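Side-chain contact in amine Dehydrogenase (Pseudomonas putida, PDB 1JMX), which probably transfers electrons through its two covalently bound c-type hemes, as the heme-bearing alpha subunit of a quinohemoprotein amine dehydrogenase: residues I52-D55 against D56-T59. Sequence-based numbering, arbitrary orientation.
Sequences ISDD and DRRT
The N-terminal turn of helix 54-67, in the heme-binding part of the chain, is a compact example of helix capping: Ser53 is the N-cap, and its OG accepts from Asp56 N at 3.3 Å along a nearly straight N-H line (167°). With chi1 at 64°, OG sits between its own backbone N and carbonyl carbon, the torsion that puts it within reach of Asp56 N. A water accepts from Ser53 N and donates to Asp56 OD1, a water-mediated counterpart of the capping-box bond in which the Asp56 carboxylate would accept directly from Ser53 N. The regular helix pattern begins with Arg57 N to Ser53 O, 3.0 Å. Asp55 O then receives two donors, Thr59 N at 3.0 Å and Thr59 OG1 at 3.2 Å, the hydroxyl coming from above the carbonyl plane.

Acidic residues in a first turn probably interact well with the helix dipole, and here two of them also meet arginines. Asp55 OD2 lies 2.6 Å from Arg58 NH2 in a close salt bridge, the two flat groups turned 63° apart. Bent at chi3, the Arg58 chain folds back so that one guanidinium face lies over Asp54 O; NH1 continues to an acidic side chain of another protein chain. Replacing Arg58 by an alanine would probably leave the Asp55 carboxylate without its positive mate and cost the contact with the other protein chain one salt bridge. Asp54 OD1 and Arg57 NH2, 3.3 Å apart, form a salt bridge of charges only, no N-H pointing at the oxygen. Stronger partners lie elsewhere: on the other protein chain, a basic side chain for Asp54 OD2, an acidic one for Arg57 NH2 and the backbone for Arg57 NH1, which also bonds Gln45 OE1. Ahead of the cap, Ile52 CG1 packs 3.8 Å from Asp56 CB, while its side chain approaches a heme c.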
loop_
_atom_site.group_PDB
_atom_site.type_symbol
_atom_site.label_atom_id
_atom_site.label_comp_id
_atom_site.label_asym_id
_atom_site.label_seq_id
_atom_site.Cartn_x
_atom_site.Cartn_y
_atom_site.Cartn_z
ATOM N N ILE A 52 -19.055 19.332 3.888
ATOM C CA ILE A 52 -19.944 18.671 4.843
ATOM C C ILE A 52 -19.294 18.526 6.217
ATOM O O ILE A 52 -18.136 18.132 6.330
ATOM C CB ILE A 52 -20.414 17.279 4.289
ATOM C CG1 ILE A 52 -21.487 16.667 5.183
ATOM C CG2 ILE A 52 -19.235 16.328 4.124
ATOM C CD1 ILE A 52 -22.180 15.488 4.559
ATOM N N SER A 53 -20.030 18.877 7.264
ATOM C CA SER A 53 -19.513 18.784 8.626
ATOM C C SER A 53 -19.460 17.330 9.067
ATOM O O SER A 53 -20.090 16.470 8.454
ATOM C CB SER A 53 -20.405 19.576 9.586
ATOM O OG SER A 53 -21.710 19.023 9.640
ATOM N N ASP A 54 -18.723 17.069 10.144
ATOM C CA ASP A 54 -18.589 15.715 10.679
ATOM C C ASP A 54 -19.920 15.191 11.179
ATOM O O ASP A 54 -20.224 14.014 11.028
ATOM C CB ASP A 54 -17.555 15.678 11.808
ATOM C CG ASP A 54 -16.151 16.019 11.333
ATOM O OD1 ASP A 54 -15.805 15.749 10.161
ATOM O OD2 ASP A 54 -15.388 16.571 12.140
ATOM N N ASP A 55 -20.714 16.084 11.760
ATOM C CA ASP A 55 -22.033 15.744 12.273
ATOM C C ASP A 55 -22.958 15.267 11.164
ATOM O O ASP A 55 -23.574 14.214 11.278
ATOM C CB ASP A 55 -22.669 16.955 12.966
ATOM C CG ASP A 55 -22.105 17.209 14.357
ATOM O OD1 ASP A 55 -22.886 17.624 15.241
ATOM O OD2 ASP A 55 -20.885 17.013 14.574
ATOM N N ASP A 56 -23.068 16.060 10.101
ATOM C CA ASP A 56 -23.922 15.715 8.971
ATOM C C ASP A 56 -23.419 14.480 8.238
ATOM O O ASP A 56 -24.208 13.726 7.670
ATOM C CB ASP A 56 -24.043 16.899 8.005
ATOM C CG ASP A 56 -24.884 18.040 8.572
ATOM O OD1 ASP A 56 -24.867 19.126 7.960
ATOM O OD2 ASP A 56 -25.557 17.861 9.613
ATOM N N ARG A 57 -22.103 14.285 8.246
ATOM C CA ARG A 57 -21.516 13.119 7.600
ATOM C C ARG A 57 -21.952 11.898 8.394
ATOM O O ARG A 57 -22.381 10.909 7.809
ATOM C CB ARG A 57 -19.988 13.217 7.533
ATOM C CG ARG A 57 -19.336 12.081 6.747
ATOM C CD ARG A 57 -17.870 12.350 6.463
ATOM N NE ARG A 57 -17.103 12.525 7.690
ATOM C CZ ARG A 57 -15.781 12.648 7.742
ATOM N NH1 ARG A 57 -15.050 12.621 6.635
ATOM N NH2 ARG A 57 -15.183 12.789 8.910
ATOM N N ARG A 58 -21.916 12.003 9.725
ATOM C CA ARG A 58 -22.341 10.906 10.598
ATOM C C ARG A 58 -23.802 10.570 10.363
ATOM O O ARG A 58 -24.193 9.408 10.422
ATOM C CB ARG A 58 -22.154 11.256 12.079
ATOM C CG ARG A 58 -20.806 10.851 12.645
ATOM C CD ARG A 58 -20.766 10.981 14.154
ATOM N NE ARG A 58 -20.935 12.361 14.599
ATOM C CZ ARG A 58 -19.983 13.288 14.548
ATOM N NH1 ARG A 58 -18.784 12.996 14.061
ATOM N NH2 ARG A 58 -20.212 14.498 15.042
ATOM N N THR A 59 -24.605 11.597 10.105
ATOM C CA THR A 59 -26.027 11.403 9.859
ATOM C C THR A 59 -26.245 10.629 8.568
ATOM O O THR A 59 -27.015 9.673 8.545
ATOM C CB THR A 59 -26.781 12.752 9.789
ATOM O OG1 THR A 59 -26.620 13.448 11.030
ATOM C CG2 THR A 59 -28.278 12.528 9.526
HETATM O O HOH W 1 -22.604 20.264 6.468
HETATM O O HOH W 2 -18.261 12.196 10.309
HETATM O O HOH W 3 -24.246 13.278 14.039
#